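Local coordinates for MATE family efflux transporter (Vibrio cholerae, PDB 6IDP), which probably exports drugs from the cell as a proton-coupled multidrug transporter of the MATE family, at residues V153-G158 with M286-P291; L368-A373 with Y380-I385. One frame throughout, in Å; residues are numbered along the deposited sequence.

Interaction 1 of 2, residues V153-G158 with M286-P291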
ATOM      1  N   VAL A 153     -11.187  -9.904  -2.494  1.00 24.20           N
ATOM      2  CA  VAL A 153     -12.371 -10.499  -3.098  1.00 27.71           C
ATOM      3  C   VAL A 153     -13.625  -9.688  -2.746  1.00 30.52           C
ATOM      4  O   VAL A 153     -14.475  -9.455  -3.606  1.00 32.73           O
ATOM      5  CB  VAL A 153     -12.545 -11.973  -2.663  1.00 23.72           C
ATOM      6  CG1 VAL A 153     -13.885 -12.522  -3.132  1.00 24.58           C
ATOM      7  CG2 VAL A 153     -11.400 -12.820  -3.206  1.00 22.97           C
ATOM      8  N   CYS A 154     -13.729  -9.248  -1.493  1.00 28.97           N
ATOM      9  CA  CYS A 154     -14.824  -8.371  -1.066  1.00 30.67           C
ATOM     10  C   CYS A 154     -14.879  -7.103  -1.901  1.00 29.69           C
ATOM     11  O   CYS A 154     -15.930  -6.727  -2.420  1.00 24.92           O
ATOM     12  CB  CYS A 154     -14.676  -7.982   0.409  1.00 30.97           C
ATOM     13  SG  CYS A 154     -14.894  -9.320   1.594  1.00 31.85           S
ATOM     14  N   ARG A 155     -13.729  -6.445  -2.002  1.00 29.15           N
ATOM     15  CA  ARG A 155     -13.597  -5.205  -2.749  1.00 28.31           C
ATOM     16  C   ARG A 155     -13.906  -5.434  -4.224  1.00 30.19           C
ATOM     17  O   ARG A 155     -14.607  -4.638  -4.846  1.00 31.99           O
ATOM     18  CB  ARG A 155     -12.190  -4.621  -2.564  1.00 24.76           C
ATOM     19  CG  ARG A 155     -11.949  -4.033  -1.173  1.00 32.77           C
ATOM     20  CD  ARG A 155     -10.488  -3.645  -0.949  1.00 39.37           C
ATOM     21  NE  ARG A 155      -9.894  -3.049  -2.139  1.00 44.80           N
ATOM     22  CZ  ARG A 155      -8.810  -3.517  -2.748  1.00 39.83           C
ATOM     23  NH1 ARG A 155      -8.188  -4.585  -2.270  1.00 27.50           N
ATOM     24  NH2 ARG A 155      -8.343  -2.913  -3.832  1.00 46.37           N
ATOM     25  N   ALA A 156     -13.405  -6.539  -4.766  1.00 23.90           N
ATOM     26  CA  ALA A 156     -13.672  -6.904  -6.154  1.00 28.63           C
ATOM     27  C   ALA A 156     -15.173  -7.038  -6.408  1.00 27.30           C
ATOM     28  O   ALA A 156     -15.650  -6.770  -7.509  1.00 35.53           O
ATOM     29  CB  ALA A 156     -12.958  -8.199  -6.512  1.00 25.78           C
ATOM     30  N   ASN A 157     -15.909  -7.452  -5.381  1.00 25.55           N
ATOM     31  CA  ASN A 157     -17.361  -7.559  -5.464  1.00 25.08           C
ATOM     32  C   ASN A 157     -18.068  -6.298  -4.968  1.00 28.27           C
ATOM     33  O   ASN A 157     -19.247  -6.338  -4.620  1.00 30.18           O
ATOM     34  CB  ASN A 157     -17.844  -8.773  -4.672  1.00 26.95           C
ATOM     35  CG  ASN A 157     -17.568 -10.081  -5.388  1.00 29.30           C
ATOM     36  OD1 ASN A 157     -18.442 -10.629  -6.057  1.00 31.18           O
ATOM     37  ND2 ASN A 157     -16.345 -10.585  -5.254  1.00 21.47           N
ATOM     38  N   GLY A 158     -17.337  -5.188  -4.924  1.00 31.20           N
ATOM     39  CA  GLY A 158     -17.915  -3.893  -4.610  1.00 28.42           C
ATOM     40  C   GLY A 158     -18.226  -3.643  -3.146  1.00 30.34           C
ATOM     41  O   GLY A 158     -19.099  -2.838  -2.824  1.00 33.93           O
ATOM     42  N   MET A 286      -8.373   5.701  -1.495  1.00 26.31           N
ATOM     43  CA  MET A 286      -9.029   5.764  -2.798  1.00 32.10           C
ATOM     44  C   MET A 286      -8.435   4.758  -3.785  1.00 33.90           C
ATOM     45  O   MET A 286      -9.129   4.277  -4.677  1.00 30.62           O
ATOM     46  CB  MET A 286      -8.937   7.181  -3.373  1.00 33.73           C
ATOM     47  CG  MET A 286     -10.129   7.589  -4.228  1.00 39.71           C
ATOM     48  SD  MET A 286     -10.207   9.373  -4.521  1.00 47.67           S
ATOM     49  CE  MET A 286      -9.505   9.982  -2.990  1.00 37.05           C
ATOM     50  N   THR A 287      -7.156   4.433  -3.622  1.00 29.04           N
ATOM     51  CA  THR A 287      -6.506   3.467  -4.506  1.00 28.24           C
ATOM     52  C   THR A 287      -6.961   2.040  -4.212  1.00 27.83           C
ATOM     53  O   THR A 287      -6.580   1.103  -4.912  1.00 32.15           O
ATOM     54  CB  THR A 287      -4.970   3.531  -4.400  1.00 33.86           C
ATOM     55  OG1 THR A 287      -4.567   3.237  -3.058  1.00 36.32           O
ATOM     56  CG2 THR A 287      -4.466   4.908  -4.795  1.00 34.85           C
ATOM     57  N   MET A 288      -7.770   1.880  -3.171  1.00 27.08           N
ATOM     58  CA  MET A 288      -8.348   0.585  -2.848  1.00 33.75           C
ATOM     59  C   MET A 288      -9.852   0.550  -3.125  1.00 33.30           C
ATOM     60  O   MET A 288     -10.429  -0.519  -3.307  1.00 27.48           O
ATOM     61  CB  MET A 288      -8.071   0.229  -1.388  1.00 36.06           C
ATOM     62  CG  MET A 288      -6.615  -0.093  -1.109  1.00 41.24           C
ATOM     63  SD  MET A 288      -6.296  -0.415   0.633  1.00 66.10           S
ATOM     64  CE  MET A 288      -6.609   1.205   1.327  1.00 77.92           C
ATOM     65  N   SER A 289     -10.480   1.720  -3.162  1.00 30.75           N
ATOM     66  CA  SER A 289     -11.924   1.795  -3.370  1.00 31.72           C
ATOM     67  C   SER A 289     -12.280   2.056  -4.831  1.00 31.89           C
ATOM     68  O   SER A 289     -13.273   1.537  -5.339  1.00 29.91           O
ATOM     69  CB  SER A 289     -12.536   2.880  -2.480  1.00 32.04           C
ATOM     70  OG  SER A 289     -11.942   4.142  -2.726  1.00 38.16           O
ATOM     71  N   LEU A 290     -11.462   2.858  -5.502  1.00 29.01           N
ATOM     72  CA  LEU A 290     -11.715   3.241  -6.888  1.00 27.70           C
ATOM     73  C   LEU A 290     -11.527   2.111  -7.924  1.00 28.75           C
ATOM     74  O   LEU A 290     -12.359   1.974  -8.822  1.00 31.49           O
ATOM     75  CB  LEU A 290     -10.831   4.437  -7.261  1.00 27.05           C
ATOM     76  CG  LEU A 290     -11.020   5.068  -8.639  1.00 36.76           C
ATOM     77  CD1 LEU A 290     -12.463   5.496  -8.832  1.00 28.66           C
ATOM     78  CD2 LEU A 290     -10.076   6.250  -8.808  1.00 35.27           C
ATOM     79  N   PRO A 291     -10.444   1.309  -7.821  1.00 30.51           N
ATOM     80  CA  PRO A 291     -10.285   0.263  -8.846  1.00 32.34           C
ATOM     81  C   PRO A 291     -11.453  -0.733  -9.017  1.00 29.88           C
ATOM     82  O   PRO A 291     -11.719  -1.095 -10.159  1.00 29.70           O
ATOM     83  CB  PRO A 291      -9.023  -0.477  -8.388  1.00 31.84           C
ATOM     84  CG  PRO A 291      -8.230   0.562  -7.682  1.00 29.63           C
ATOM     85  CD  PRO A 291      -9.252   1.392  -6.952  1.00 29.47           C
TER
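R155 joins the two halves of the MATE fold by gripping the backbone carbonyl of M288. Helix 124-156 lies in the first MatE sequence region and helix 281-299 in the second, so this is a side-chain-to-backbone clasp between helices distant in sequence. The tight part is small and buried. R155 NE donates to M288 O at 2.8 Å, with an N-H...O angle of 157°. R155 NH2 adds a weaker bond to the same oxygen at 3.2 Å. The carbonyl oxygen sits at the guanidinium edge, nearly in its plane. The R155 chain bends at chi3 (39°), which turns this edge toward the oxygen. M288 CB lies over one guanidinium face, 3.8 Å from R155 NE. M288 also packs on M21 and V25 of helix 5-39.

The looser side lies just past the end of helix 124-156, where N157 and G158 make no contact with M286-P291. N157 is partly exposed and G158 exposed. G158 has positive phi (77°) and is the C-prime residue of a Schellman motif, with G158 N bonded to R155 O. V153 O is held from opposite faces of its plane, by N157 N and by N157 ND2; the N157 ND2 to V153 O distance is 2.7 Å.

Interaction 2 of 2, residues L368-A373 with Y380-I385; sequences LMVSVA and YVALTI. With OLC ((2R)-2,3-dihydroxypropyl (9Z)-octadec-9-enoate), chain S.
V370 and A373 pack against A382 and I385 in an antiparallel helical hairpin, formed by helix 360-375 and the start of helix 379-435 in the second MatE region. The local axes come within 8.1 Å, at 163° between their directions.

Apolar packing makes the interface. Small residues let the backbones close in: A373 CB meets A382 CB at 3.7 Å. A382 CB also rests 3.6 Å from V370 O, so methyl touches backbone. Farther from the turn of the hairpin, V370 CG2 meets I385 CG2 at 3.9 Å, and the two branched side chains run antiparallel alongside one another. I385 CG1 is anti to its carbonyl carbon (chi1 -66°), and its extended chain carries CD1 to M369 CB. M369 then continues to A425 and Y429, later in helix 379-435.

Two hydroxyls bond within their own helices. S371 OG donates to L368 O at 2.8 Å. T384 OG1 does the same to Y380 O, from the face opposite to T384 N.

Lipid contacts lie beyond the second helix. The monoolein tail bends around T384: its C8 and C11, on either side of the cis double bond, both approach the hydroxyl. L383 CD2 touches tail atom C14 at 3.7 Å, and T384 OG1 lies 3.2 Å from C8.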
ATOM      1  N   LEU A 368      -3.096   7.777  -8.171  1.00 27.95           N
ATOM      2  CA  LEU A 368      -4.439   7.511  -8.666  1.00 31.22           C
ATOM      3  C   LEU A 368      -4.397   6.901 -10.061  1.00 29.00           C
ATOM      4  O   LEU A 368      -5.091   5.927 -10.348  1.00 28.83           O
ATOM      5  CB  LEU A 368      -5.260   8.801  -8.680  1.00 32.61           C
ATOM      6  CG  LEU A 368      -6.693   8.755  -8.151  1.00 41.95           C
ATOM      7  CD1 LEU A 368      -6.714   8.311  -6.698  1.00 42.71           C
ATOM      8  CD2 LEU A 368      -7.343  10.121  -8.304  1.00 41.11           C
ATOM      9  N   MET A 369      -3.565   7.478 -10.920  1.00 26.88           N
ATOM     10  CA  MET A 369      -3.459   7.032 -12.301  1.00 28.58           C
ATOM     11  C   MET A 369      -2.900   5.611 -12.399  1.00 30.63           C
ATOM     12  O   MET A 369      -3.302   4.849 -13.280  1.00 24.43           O
ATOM     13  CB  MET A 369      -2.597   8.004 -13.108  1.00 24.07           C
ATOM     14  CG  MET A 369      -3.214   9.390 -13.274  1.00 24.32           C
ATOM     15  SD  MET A 369      -4.808   9.366 -14.122  1.00 33.97           S
ATOM     16  CE  MET A 369      -5.961   9.528 -12.761  1.00 26.57           C
ATOM     17  N   VAL A 370      -1.986   5.258 -11.496  1.00 24.08           N
ATOM     18  CA  VAL A 370      -1.448   3.900 -11.450  1.00 23.78           C
ATOM     19  C   VAL A 370      -2.558   2.894 -11.160  1.00 28.92           C
ATOM     20  O   VAL A 370      -2.704   1.898 -11.868  1.00 29.45           O
ATOM     21  CB  VAL A 370      -0.335   3.746 -10.383  1.00 24.35           C
ATOM     22  CG1 VAL A 370      -0.040   2.271 -10.121  1.00 22.66           C
ATOM     23  CG2 VAL A 370       0.928   4.469 -10.822  1.00 22.68           C
ATOM     24  N   SER A 371      -3.344   3.170 -10.124  1.00 27.45           N
ATOM     25  CA  SER A 371      -4.423   2.275  -9.724  1.00 26.57           C
ATOM     26  C   SER A 371      -5.522   2.202 -10.783  1.00 23.42           C
ATOM     27  O   SER A 371      -6.138   1.156 -10.971  1.00 32.53           O
ATOM     28  CB  SER A 371      -5.014   2.717  -8.382  1.00 29.44           C
ATOM     29  OG  SER A 371      -5.697   3.951  -8.511  1.00 37.77           O
ATOM     30  N   VAL A 372      -5.762   3.315 -11.471  1.00 23.93           N
ATOM     31  CA  VAL A 372      -6.771   3.363 -12.525  1.00 23.35           C
ATOM     32  C   VAL A 372      -6.318   2.561 -13.746  1.00 27.42           C
ATOM     33  O   VAL A 372      -7.101   1.810 -14.330  1.00 26.64           O
ATOM     34  CB  VAL A 372      -7.090   4.818 -12.940  1.00 22.92           C
ATOM     35  CG1 VAL A 372      -7.828   4.856 -14.273  1.00 25.04           C
ATOM     36  CG2 VAL A 372      -7.905   5.511 -11.855  1.00 21.26           C
ATOM     37  N   ALA A 373      -5.050   2.716 -14.116  1.00 25.03           N
ATOM     38  CA  ALA A 373      -4.470   1.960 -15.223  1.00 24.09           C
ATOM     39  C   ALA A 373      -4.578   0.452 -14.990  1.00 29.62           C
ATOM     40  O   ALA A 373      -4.986  -0.292 -15.884  1.00 27.52           O
ATOM     41  CB  ALA A 373      -3.021   2.361 -15.431  1.00 25.21           C
ATOM     42  N   TYR A 380       0.920  -2.527 -17.786  1.00 27.08           N
ATOM     43  CA  TYR A 380       2.219  -2.059 -18.255  1.00 31.56           C
ATOM     44  C   TYR A 380       2.260  -0.538 -18.352  1.00 31.60           C
ATOM     45  O   TYR A 380       3.318   0.069 -18.191  1.00 33.28           O
ATOM     46  CB  TYR A 380       2.571  -2.696 -19.601  1.00 33.79           C
ATOM     47  CG  TYR A 380       2.923  -4.160 -19.477  1.00 42.13           C
ATOM     48  CD1 TYR A 380       4.206  -4.554 -19.126  1.00 40.49           C
ATOM     49  CD2 TYR A 380       1.969  -5.146 -19.694  1.00 42.29           C
ATOM     50  CE1 TYR A 380       4.534  -5.889 -19.004  1.00 51.17           C
ATOM     51  CE2 TYR A 380       2.287  -6.486 -19.573  1.00 47.10           C
ATOM     52  CZ  TYR A 380       3.572  -6.852 -19.228  1.00 53.79           C
ATOM     53  OH  TYR A 380       3.896  -8.183 -19.107  1.00 59.42           O
ATOM     54  N   VAL A 381       1.108   0.073 -18.608  1.00 26.88           N
ATOM     55  CA  VAL A 381       0.993   1.524 -18.519  1.00 27.29           C
ATOM     56  C   VAL A 381       1.172   1.954 -17.064  1.00 25.70           C
ATOM     57  O   VAL A 381       1.814   2.966 -16.777  1.00 25.84           O
ATOM     58  CB  VAL A 381      -0.363   2.029 -19.057  1.00 36.14           C
ATOM     59  CG1 VAL A 381      -0.558   3.506 -18.738  1.00 25.43           C
ATOM     60  CG2 VAL A 381      -0.456   1.787 -20.556  1.00 26.74           C
ATOM     61  N   ALA A 382       0.616   1.164 -16.148  1.00 25.02           N
ATOM     62  CA  ALA A 382       0.723   1.442 -14.721  1.00 27.51           C
ATOM     63  C   ALA A 382       2.170   1.341 -14.243  1.00 35.34           C
ATOM     64  O   ALA A 382       2.630   2.164 -13.454  1.00 38.45           O
ATOM     65  CB  ALA A 382      -0.164   0.494 -13.930  1.00 27.31           C
ATOM     66  N   LEU A 383       2.879   0.325 -14.732  1.00 35.64           N
ATOM     67  CA  LEU A 383       4.288   0.130 -14.405  1.00 27.56           C
ATOM     68  C   LEU A 383       5.148   1.257 -14.969  1.00 35.44           C
ATOM     69  O   LEU A 383       6.095   1.710 -14.322  1.00 36.16           O
ATOM     70  CB  LEU A 383       4.780  -1.222 -14.934  1.00 28.87           C
ATOM     71  CG  LEU A 383       6.286  -1.480 -14.831  1.00 40.65           C
ATOM     72  CD1 LEU A 383       6.741  -1.488 -13.377  1.00 30.51           C
ATOM     73  CD2 LEU A 383       6.676  -2.776 -15.530  1.00 37.77           C
ATOM     74  N   THR A 384       4.813   1.704 -16.176  1.00 32.77           N
ATOM     75  CA  THR A 384       5.536   2.794 -16.822  1.00 37.22           C
ATOM     76  C   THR A 384       5.428   4.083 -16.014  1.00 28.12           C
ATOM     77  O   THR A 384       6.419   4.785 -15.813  1.00 33.56           O
ATOM     78  CB  THR A 384       5.017   3.053 -18.249  1.00 39.14           C
ATOM     79  OG1 THR A 384       5.209   1.882 -19.049  1.00 38.51           O
ATOM     80  CG2 THR A 384       5.755   4.221 -18.889  1.00 35.94           C
ATOM     81  N   ILE A 385       4.221   4.385 -15.550  1.00 32.38           N
ATOM     82  CA  ILE A 385       3.982   5.593 -14.772  1.00 30.98           C
ATOM     83  C   ILE A 385       4.784   5.559 -13.471  1.00 33.64           C
ATOM     84  O   ILE A 385       5.443   6.539 -13.116  1.00 34.10           O
ATOM     85  CB  ILE A 385       2.480   5.777 -14.466  1.00 30.77           C
ATOM     86  CG1 ILE A 385       1.702   6.022 -15.764  1.00 30.94           C
ATOM     87  CG2 ILE A 385       2.270   6.930 -13.497  1.00 32.86           C
ATOM     88  CD1 ILE A 385       0.196   6.110 -15.588  1.00 24.65           C
TER
HETATM   89  C18 OLC S 518      11.517  -1.405 -13.969  1.00 57.77           C
HETATM   90  C10 OLC S 518       6.441  -0.427 -21.870  1.00 66.82           C
HETATM   91  C9  OLC S 518       5.304   0.072 -22.397  1.00 68.01           C
HETATM   92  C17 OLC S 518      11.449  -0.793 -15.353  1.00 54.86           C
HETATM   93  C11 OLC S 518       6.505  -0.828 -20.411  1.00 63.64           C
HETATM   94  C8  OLC S 518       4.068   0.242 -21.541  1.00 67.38           C
HETATM   95  C16 OLC S 518      10.049  -0.943 -15.905  1.00 56.01           C
HETATM   96  C12 OLC S 518       7.840  -1.483 -20.131  1.00 58.66           C
HETATM   97  C7  OLC S 518       3.206   1.347 -22.110  1.00 66.20           C
HETATM   98  C15 OLC S 518       9.974  -0.328 -17.285  1.00 56.79           C
HETATM   99  C13 OLC S 518       8.751  -0.500 -19.428  1.00 59.55           C
HETATM  100  C6  OLC S 518       2.867   1.029 -23.550  1.00 69.05           C
HETATM  101  C14 OLC S 518       8.660  -0.712 -17.933  1.00 59.42           C

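In the fold
Both contacts are buried, with centres 16 Å apart, but they join different elements. Interaction 1 bridges the two MatE regions through helices 124-156 and 281-299. Interaction 2 pairs two consecutive helices through segments that both lie in the second region. Its chemistry is apolar packing, whereas interaction 1 depends on an arginine bonded to a backbone oxygen. Interaction 2 also buries about twice the surface. Each has an outer flank: the residues just past a helix end for interaction 1, a lipid tail for interaction 2. M286-P291 and L368-A373 lie against each other and connect the two sites. L290 CD2 meets V372 CG2 at 3.8 Å, and P291 CG meets S371 CB at 3.9 Å.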